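Local coordinates for activator of Hsp90 ATPase homologue 1/2-like C-terminal domain-containing protein (Nitrosomonas europaea, PDB 1XFS) that is of unknown function but belongs to the AHA1 family, related to activators of the Hsp90 ATPase, and probably adopts their Bet v 1-like fold, at residues G28-E33 with K84-T89; C49-D52 with E58-T61; C76-T81 with K94-A99. One frame throughout, in Å; residues are numbered along the deposited sequence.

Overall arrangement
The three contacts illustrate how a helix-grip fold is tied together: interaction 1 sets a helix end against the sheet, interaction 2 builds the hairpin at one outermost strand, and interaction 3 carries the sheet towards the second subunit. Their centres form a compact triangle, about 10 Å between interactions 1 and 2, 11 Å between 2 and 3, and 12 Å between 1 and 3. Aromatic rings link them: F59 of interaction 2 meets both W88 of interaction 1 and F77 of interaction 3. Strands 85-89 and 70-81 are sheet neighbours, with I87 O and L78 N 2.8 Å apart, probably hydrogen-bonded. No ligand or active site is established here.

Interaction 1: G28-E33 with K84-T89; sequences GLTEPE and KRLIWT
The end of the L86 side chain meets the last turn of helix 22-30, and one methyl does nearly all the touching. CD2 of L86 lies 3.9 Å from L29 O, so the methyl rests against backbone as well as side chain. CB of L29 approaches the same methyl at 4.3 Å, and T30 adds its CG2 at 4.1 Å from L86 CD2, the two side chains crossing at a slant. The interface is small, mostly apolar and buried, a simple case of a single strand residue reaching a helix terminus.

Torsions explain the choice of atoms. With CG of L86 anti to its own backbone N (chi1 -175°), the branched end extends from the strand to the helix. In T30 the hydroxyl sits between the backbone N and carbonyl carbon (chi1 61°), where OG1 bonds back to W26 O within the helix; that leaves the methyl to face L86. L86 CG lies in the plane of the W88 ring, at its edge.

Further out, L53 packs on both T30 and L86, while L29 touches W38 and I118. E31, the first residue beyond the helix, stands at the N-cap position of helix 32-35 and so links the two helices. Strand 85-89 runs between strands 70-81 and 115-122, and helix 22-30 ends against it, consistent with the short helices that follow the first strand in Bet v 1-like folds.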
loop_
_atom_site.group_PDB
_atom_site.type_symbol
_atom_site.label_atom_id
_atom_site.label_comp_id
_atom_site.label_asym_id
_atom_site.label_seq_id
_atom_site.Cartn_x
_atom_site.Cartn_y
_atom_site.Cartn_z
ATOM N N GLY A 28 -13.877 1.023 -17.848
ATOM C CA GLY A 28 -14.256 2.324 -17.326
ATOM C C GLY A 28 -13.488 2.691 -16.065
ATOM O O GLY A 28 -13.181 3.858 -15.828
ATOM N N LEU A 29 -13.165 1.691 -15.254
ATOM C CA LEU A 29 -12.439 1.916 -14.011
ATOM C C LEU A 29 -10.938 2.071 -14.171
ATOM O O LEU A 29 -10.274 2.609 -13.286
ATOM C CB LEU A 29 -12.694 0.754 -13.049
ATOM C CG LEU A 29 -14.077 0.705 -12.408
ATOM C CD1 LEU A 29 -14.321 -0.680 -11.842
ATOM C CD2 LEU A 29 -14.168 1.765 -11.322
ATOM N N THR A 30 -10.409 1.626 -15.305
ATOM C CA THR A 30 -8.969 1.638 -15.515
ATOM C C THR A 30 -8.382 2.447 -16.672
ATOM O O THR A 30 -7.164 2.634 -16.732
ATOM C CB THR A 30 -8.480 0.195 -15.651
ATOM O OG1 THR A 30 -9.119 -0.419 -16.779
ATOM C CG2 THR A 30 -8.846 -0.597 -14.399
ATOM N N GLU A 31 -9.220 2.915 -17.589
ATOM C CA GLU A 31 -8.726 3.689 -18.727
ATOM C C GLU A 31 -8.905 5.193 -18.523
ATOM O O GLU A 31 -10.025 5.691 -18.416
ATOM C CB GLU A 31 -9.437 3.249 -20.012
ATOM C CG GLU A 31 -9.205 1.779 -20.363
ATOM C CD GLU A 31 -9.816 1.385 -21.697
ATOM O OE1 GLU A 31 -9.863 0.170 -21.995
ATOM O OE2 GLU A 31 -10.238 2.289 -22.455
ATOM N N PRO A 32 -7.791 5.939 -18.475
ATOM C CA PRO A 32 -7.829 7.393 -18.283
ATOM C C PRO A 32 -8.841 8.113 -19.187
ATOM O O PRO A 32 -9.591 8.964 -18.721
ATOM C CB PRO A 32 -6.386 7.812 -18.562
ATOM C CG PRO A 32 -5.604 6.629 -18.062
ATOM C CD PRO A 32 -6.404 5.460 -18.610
ATOM N N GLU A 33 -8.865 7.756 -20.469
ATOM C CA GLU A 33 -9.786 8.377 -21.417
ATOM C C GLU A 33 -11.246 8.254 -20.986
ATOM O O GLU A 33 -12.077 9.096 -21.334
ATOM C CB GLU A 33 -9.604 7.773 -22.813
ATOM C CG GLU A 33 -8.404 8.324 -23.577
ATOM C CD GLU A 33 -8.629 9.742 -24.083
ATOM O OE1 GLU A 33 -9.372 9.913 -25.073
ATOM O OE2 GLU A 33 -8.075 10.691 -23.486
ATOM N N LYS A 84 -12.165 -8.035 -11.683
ATOM C CA LYS A 84 -12.586 -8.580 -10.404
ATOM C C LYS A 84 -12.371 -7.635 -9.234
ATOM O O LYS A 84 -13.312 -7.312 -8.509
ATOM C CB LYS A 84 -11.836 -9.894 -10.154
ATOM C CG LYS A 84 -12.014 -10.483 -8.764
ATOM C CD LYS A 84 -13.461 -10.831 -8.476
ATOM C CE LYS A 84 -13.609 -11.363 -7.059
ATOM N NZ LYS A 84 -12.716 -12.530 -6.802
ATOM N N ARG A 85 -11.134 -7.189 -9.047
ATOM C CA ARG A 85 -10.840 -6.309 -7.925
ATOM C C ARG A 85 -9.763 -5.272 -8.221
ATOM O O ARG A 85 -8.716 -5.583 -8.779
ATOM C CB ARG A 85 -10.424 -7.145 -6.703
ATOM C CG ARG A 85 -10.294 -6.325 -5.426
ATOM C CD ARG A 85 -9.799 -7.145 -4.242
ATOM N NE ARG A 85 -10.747 -8.168 -3.816
ATOM C CZ ARG A 85 -10.708 -9.440 -4.201
ATOM N NH1 ARG A 85 -9.761 -9.861 -5.031
ATOM N NH2 ARG A 85 -11.616 -10.300 -3.753
ATOM N N LEU A 86 -10.047 -4.030 -7.846
ATOM C CA LEU A 86 -9.114 -2.936 -8.032
ATOM C C LEU A 86 -8.969 -2.236 -6.691
ATOM O O LEU A 86 -9.959 -1.883 -6.057
ATOM C CB LEU A 86 -9.645 -1.948 -9.068
ATOM C CG LEU A 86 -8.695 -0.815 -9.451
ATOM C CD1 LEU A 86 -7.429 -1.388 -10.097
ATOM C CD2 LEU A 86 -9.406 0.111 -10.431
ATOM N N ILE A 87 -7.734 -2.058 -6.250
ATOM C CA ILE A 87 -7.484 -1.384 -4.984
ATOM C C ILE A 87 -6.424 -0.329 -5.172
ATOM O O ILE A 87 -5.365 -0.606 -5.736
ATOM C CB ILE A 87 -6.974 -2.360 -3.891
ATOM C CG1 ILE A 87 -8.007 -3.478 -3.641
ATOM C CG2 ILE A 87 -6.700 -1.588 -2.589
ATOM C CD1 ILE A 87 -7.612 -4.456 -2.528
ATOM N N TRP A 88 -6.712 0.895 -4.738
ATOM C CA TRP A 88 -5.721 1.966 -4.828
ATOM C C TRP A 88 -5.769 2.738 -3.521
ATOM O O TRP A 88 -6.761 2.681 -2.793
ATOM C CB TRP A 88 -5.993 2.890 -6.029
ATOM C CG TRP A 88 -7.271 3.662 -5.973
ATOM C CD1 TRP A 88 -7.489 4.857 -5.343
ATOM C CD2 TRP A 88 -8.514 3.297 -6.579
ATOM N NE1 TRP A 88 -8.789 5.256 -5.524
ATOM C CE2 TRP A 88 -9.440 4.319 -6.275
ATOM C CE3 TRP A 88 -8.934 2.207 -7.350
ATOM C CZ2 TRP A 88 -10.769 4.276 -6.713
ATOM C CZ3 TRP A 88 -10.254 2.168 -7.786
ATOM C CH2 TRP A 88 -11.155 3.197 -7.466
ATOM N N THR A 89 -4.687 3.428 -3.197
ATOM C CA THR A 89 -4.643 4.174 -1.955
ATOM C C THR A 89 -4.028 5.550 -2.149
ATOM O O THR A 89 -3.218 5.752 -3.051
ATOM C CB THR A 89 -3.814 3.417 -0.883
ATOM O OG1 THR A 89 -3.867 4.138 0.357
ATOM C CG2 THR A 89 -2.349 3.272 -1.313
#

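Interaction 2: C49-D52 with E58-T61; sequences CRVD and EFYT
R50 and Y60 form the hydrogen-bonded pair at the heart of this antiparallel hairpin. R50 N donates to Y60 O at 2.7 Å, and Y60 N returns a bond to R50 O at 2.9 Å. Towards the turn, D52 N bonds to E58 O at 3.0 Å.

The side chain of R50 shows how a long residue can pack on its cross-strand partner through its first carbons. Its CB lies 3.9 Å from Y60 CB. The next carbon, CG, comes within 3.7 Å of Y60 CD2, approaching the ring obliquely. Bends at chi2 (-76°) and chi3 (-62°) then lead the guanidinium away from strand 58-64, its plane 63° from that of the ring; NE stays 6.4 Å from E58 OE1, too far for contact, so any attraction is probably weak.

C49, V51, F59 and T61 occupy the other face. V51 CG2 lies 3.8 Å from F59 CD2, the side chains running alongside, while C49 SG meets T61 CG2 at 3.8 Å and also comes up to the edge of the F59 ring. Near the turn, a water donates to D52 OD1 and accepts from E58 N; R54 pairs with the same aspartate oxygen.

Helix 32-35 covers C49 and V51 through P32 and L35. Strand 58-64 continues the sheet into strand 70-81, with a backbone hydrogen bond between F59 and G75, whereas strand 45-51 is outermost within the chain.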
loop_
_atom_site.group_PDB
_atom_site.type_symbol
_atom_site.label_atom_id
_atom_site.label_comp_id
_atom_site.label_asym_id
_atom_site.label_seq_id
_atom_site.Cartn_x
_atom_site.Cartn_y
_atom_site.Cartn_z
ATOM N N CYS A 49 -5.415 12.959 -16.088
ATOM C CA CYS A 49 -5.493 11.641 -15.480
ATOM C C CYS A 49 -4.428 10.739 -16.081
ATOM O O CYS A 49 -4.381 10.543 -17.298
ATOM C CB CYS A 49 -6.883 11.032 -15.693
ATOM S SG CYS A 49 -7.055 9.359 -15.002
ATOM N N ARG A 50 -3.567 10.205 -15.216
ATOM C CA ARG A 50 -2.487 9.312 -15.627
ATOM C C ARG A 50 -2.657 8.013 -14.845
ATOM O O ARG A 50 -2.856 8.032 -13.628
ATOM C CB ARG A 50 -1.123 9.922 -15.293
ATOM C CG ARG A 50 -0.794 11.210 -16.039
ATOM C CD ARG A 50 -0.406 10.935 -17.482
ATOM N NE ARG A 50 0.801 10.114 -17.579
ATOM C CZ ARG A 50 1.362 9.742 -18.725
ATOM N NH1 ARG A 50 0.830 10.119 -19.881
ATOM N NH2 ARG A 50 2.453 8.987 -18.717
ATOM N N VAL A 51 -2.582 6.889 -15.550
ATOM C CA VAL A 51 -2.736 5.579 -14.929
ATOM C C VAL A 51 -1.660 4.579 -15.357
ATOM O O VAL A 51 -1.455 4.358 -16.546
ATOM C CB VAL A 51 -4.128 4.970 -15.277
ATOM C CG1 VAL A 51 -4.168 3.488 -14.898
ATOM C CG2 VAL A 51 -5.231 5.730 -14.548
ATOM N N ASP A 52 -0.962 3.996 -14.380
ATOM C CA ASP A 52 0.040 2.952 -14.631
ATOM C C ASP A 52 -0.624 1.794 -13.881
ATOM O O ASP A 52 -0.445 1.644 -12.667
ATOM C CB ASP A 52 1.398 3.313 -14.006
ATOM C CG ASP A 52 2.465 2.242 -14.241
ATOM O OD1 ASP A 52 3.574 2.368 -13.679
ATOM O OD2 ASP A 52 2.209 1.279 -14.995
ATOM N N GLU A 58 1.433 4.400 -10.383
ATOM C CA GLU A 58 0.805 5.654 -10.015
ATOM C C GLU A 58 -0.591 5.856 -10.597
ATOM O O GLU A 58 -0.874 5.476 -11.730
ATOM C CB GLU A 58 1.715 6.824 -10.422
ATOM C CG GLU A 58 1.143 8.209 -10.145
ATOM C CD GLU A 58 2.161 9.303 -10.411
ATOM O OE1 GLU A 58 2.762 9.301 -11.508
ATOM O OE2 GLU A 58 2.348 10.170 -9.534
ATOM N N PHE A 59 -1.469 6.432 -9.780
ATOM C CA PHE A 59 -2.830 6.770 -10.176
ATOM C C PHE A 59 -2.863 8.278 -9.902
ATOM O O PHE A 59 -3.016 8.705 -8.754
ATOM C CB PHE A 59 -3.852 6.031 -9.301
ATOM C CG PHE A 59 -5.280 6.235 -9.726
ATOM C CD1 PHE A 59 -6.330 5.827 -8.905
ATOM C CD2 PHE A 59 -5.579 6.849 -10.940
ATOM C CE1 PHE A 59 -7.665 6.033 -9.284
ATOM C CE2 PHE A 59 -6.907 7.062 -11.331
ATOM C CZ PHE A 59 -7.955 6.651 -10.500
ATOM N N TYR A 60 -2.678 9.074 -10.958
ATOM C CA TYR A 60 -2.638 10.537 -10.859
ATOM C C TYR A 60 -3.842 11.188 -11.524
ATOM O O TYR A 60 -4.218 10.838 -12.643
ATOM C CB TYR A 60 -1.357 11.065 -11.524
ATOM C CG TYR A 60 -1.269 12.578 -11.694
ATOM C CD1 TYR A 60 -0.909 13.408 -10.635
ATOM C CD2 TYR A 60 -1.528 13.173 -12.932
ATOM C CE1 TYR A 60 -0.804 14.803 -10.806
ATOM C CE2 TYR A 60 -1.431 14.560 -13.109
ATOM C CZ TYR A 60 -1.067 15.366 -12.043
ATOM O OH TYR A 60 -0.973 16.732 -12.232
ATOM N N THR A 61 -4.450 12.140 -10.831
ATOM C CA THR A 61 -5.595 12.839 -11.387
ATOM C C THR A 61 -5.590 14.288 -10.928
ATOM O O THR A 61 -5.080 14.605 -9.859
ATOM C CB THR A 61 -6.924 12.182 -10.948
ATOM O OG1 THR A 61 -7.022 12.214 -9.520
ATOM C CG2 THR A 61 -6.989 10.737 -11.420
HETATM O O HOH W 1 3.804 4.591 -12.007
#

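Interaction 3: C76-T81 with K94-A99; sequences CFLEVT and KNYRPA
C76 and L78 of strand 70-81 receive the ring of Y96, which comes from the loop beyond K94. With SG anti to the backbone N (chi1 -175°), C76 directs its sulfur to Y96, 3.7 Å from CD1. This is an oblique sulfur-aromatic contact: SG lies 4.6 Å from the ring centroid and 47° off its normal. L78 uses its CD2 methyl instead, placed in the ring plane at the edge, 4.0 Å from Y96 CE1.

Y96 follows N95 in a left-handed backbone conformation, and its CG stands anti to the carbonyl carbon (chi1 -58°), which lays the ring across the strand. Replaced by an alanine, Y96 would probably leave the C76 sulfur without its aromatic partner, strip L78 CD2 of the ring edge it meets within the chain, and open a gap where L78 of the second subunit packs.

Farther along the strand, T81 OG1 donates to E79 OE1 at 2.7 Å, using the anti lone pair of a carboxylate also salt-bridged to R85.

P55 also packs on Y96, and L78 of the second subunit does so across the dimer. Strand 70-81 lies between strands 58-64 and 85-89, with L78 and E79 both facing I87 in a classic beta bulge.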
loop_
_atom_site.group_PDB
_atom_site.type_symbol
_atom_site.label_atom_id
_atom_site.label_comp_id
_atom_site.label_asym_id
_atom_site.label_seq_id
_atom_site.Cartn_x
_atom_site.Cartn_y
_atom_site.Cartn_z
ATOM N N CYS A 76 -1.609 5.303 -5.410
ATOM C CA CYS A 76 -0.849 4.122 -5.819
ATOM C C CYS A 76 -1.755 2.893 -5.902
ATOM O O CYS A 76 -2.555 2.658 -5.005
ATOM C CB CYS A 76 0.257 3.871 -4.781
ATOM S SG CYS A 76 1.410 2.548 -5.152
ATOM N N PHE A 77 -1.641 2.111 -6.971
ATOM C CA PHE A 77 -2.437 0.890 -7.080
ATOM C C PHE A 77 -1.808 -0.179 -6.180
ATOM O O PHE A 77 -0.588 -0.278 -6.079
ATOM C CB PHE A 77 -2.489 0.399 -8.535
ATOM C CG PHE A 77 -3.367 1.236 -9.422
ATOM C CD1 PHE A 77 -4.750 1.250 -9.246
ATOM C CD2 PHE A 77 -2.808 2.046 -10.404
ATOM C CE1 PHE A 77 -5.570 2.074 -10.041
ATOM C CE2 PHE A 77 -3.613 2.875 -11.204
ATOM C CZ PHE A 77 -4.992 2.882 -11.017
ATOM N N LEU A 78 -2.646 -0.962 -5.511
ATOM C CA LEU A 78 -2.161 -2.008 -4.621
ATOM C C LEU A 78 -2.496 -3.403 -5.125
ATOM O O LEU A 78 -1.755 -4.355 -4.886
ATOM C CB LEU A 78 -2.749 -1.817 -3.229
ATOM C CG LEU A 78 -2.464 -0.463 -2.589
ATOM C CD1 LEU A 78 -3.181 -0.382 -1.242
ATOM C CD2 LEU A 78 -0.953 -0.281 -2.391
ATOM N N GLU A 79 -3.635 -3.527 -5.795
ATOM C CA GLU A 79 -4.057 -4.799 -6.353
ATOM C C GLU A 79 -4.809 -4.542 -7.647
ATOM O O GLU A 79 -5.643 -3.636 -7.724
ATOM C CB GLU A 79 -4.965 -5.575 -5.385
ATOM C CG GLU A 79 -5.455 -6.896 -5.992
ATOM C CD GLU A 79 -6.422 -7.664 -5.110
ATOM O OE1 GLU A 79 -7.211 -8.461 -5.660
ATOM O OE2 GLU A 79 -6.390 -7.500 -3.869
ATOM N N VAL A 80 -4.489 -5.337 -8.658
ATOM C CA VAL A 80 -5.137 -5.242 -9.955
ATOM C C VAL A 80 -5.467 -6.662 -10.373
ATOM O O VAL A 80 -4.622 -7.376 -10.915
ATOM C CB VAL A 80 -4.216 -4.606 -11.021
ATOM C CG1 VAL A 80 -4.964 -4.479 -12.344
ATOM C CG2 VAL A 80 -3.746 -3.228 -10.554
ATOM N N THR A 81 -6.693 -7.083 -10.088
ATOM C CA THR A 81 -7.139 -8.421 -10.448
ATOM C C THR A 81 -8.177 -8.181 -11.534
ATOM O O THR A 81 -9.310 -7.794 -11.264
ATOM C CB THR A 81 -7.716 -9.133 -9.203
ATOM O OG1 THR A 81 -6.709 -9.166 -8.180
ATOM C CG2 THR A 81 -8.116 -10.566 -9.529
ATOM N N LYS A 94 3.497 6.813 -6.202
ATOM C CA LYS A 94 4.234 5.924 -7.095
ATOM C C LYS A 94 5.309 5.084 -6.398
ATOM O O LYS A 94 6.023 5.567 -5.515
ATOM C CB LYS A 94 4.870 6.732 -8.230
ATOM C CG LYS A 94 5.638 5.892 -9.248
ATOM C CD LYS A 94 6.200 6.759 -10.369
ATOM C CE LYS A 94 6.958 5.925 -11.394
ATOM N NZ LYS A 94 7.584 6.763 -12.459
ATOM N N ASN A 95 5.400 3.823 -6.809
ATOM C CA ASN A 95 6.379 2.871 -6.283
ATOM C C ASN A 95 6.221 2.593 -4.784
ATOM O O ASN A 95 7.181 2.208 -4.114
ATOM C CB ASN A 95 7.800 3.367 -6.588
ATOM C CG ASN A 95 8.114 3.360 -8.079
ATOM O OD1 ASN A 95 8.859 4.206 -8.572
ATOM N ND2 ASN A 95 7.555 2.393 -8.800
ATOM N N TYR A 96 5.006 2.794 -4.269
ATOM C CA TYR A 96 4.673 2.542 -2.861
ATOM C C TYR A 96 5.296 3.512 -1.858
ATOM O O TYR A 96 5.413 3.194 -0.673
ATOM C CB TYR A 96 5.084 1.124 -2.454
ATOM C CG TYR A 96 4.480 -0.002 -3.263
ATOM C CD1 TYR A 96 3.102 -0.209 -3.299
ATOM C CD2 TYR A 96 5.301 -0.919 -3.923
ATOM C CE1 TYR A 96 2.554 -1.309 -3.964
ATOM C CE2 TYR A 96 4.766 -2.024 -4.589
ATOM C CZ TYR A 96 3.389 -2.210 -4.601
ATOM O OH TYR A 96 2.852 -3.304 -5.236
ATOM N N ARG A 97 5.707 4.684 -2.327
ATOM C CA ARG A 97 6.307 5.680 -1.442
ATOM C C ARG A 97 5.259 6.299 -0.521
ATOM O O ARG A 97 4.158 6.616 -0.961
ATOM C CB ARG A 97 6.941 6.801 -2.269
ATOM C CG ARG A 97 7.592 7.901 -1.440
ATOM C CD ARG A 97 8.213 8.960 -2.340
ATOM N NE ARG A 97 9.267 8.414 -3.198
ATOM C CZ ARG A 97 10.422 7.931 -2.742
ATOM N NH1 ARG A 97 11.328 7.453 -3.588
ATOM N NH2 ARG A 97 10.676 7.930 -1.440
ATOM N N PRO A 98 5.576 6.462 0.777
ATOM C CA PRO A 98 4.584 7.073 1.671
ATOM C C PRO A 98 4.249 8.469 1.139
ATOM O O PRO A 98 5.136 9.196 0.688
ATOM C CB PRO A 98 5.319 7.136 3.007
ATOM C CG PRO A 98 6.161 5.872 2.964
ATOM C CD PRO A 98 6.698 5.889 1.544
ATOM N N ALA A 99 2.974 8.837 1.183
ATOM C CA ALA A 99 2.538 10.140 0.695
ATOM C C ALA A 99 2.982 11.282 1.610
ATOM O O ALA A 99 3.219 11.089 2.804
ATOM C CB ALA A 99 1.018 10.151 0.550
#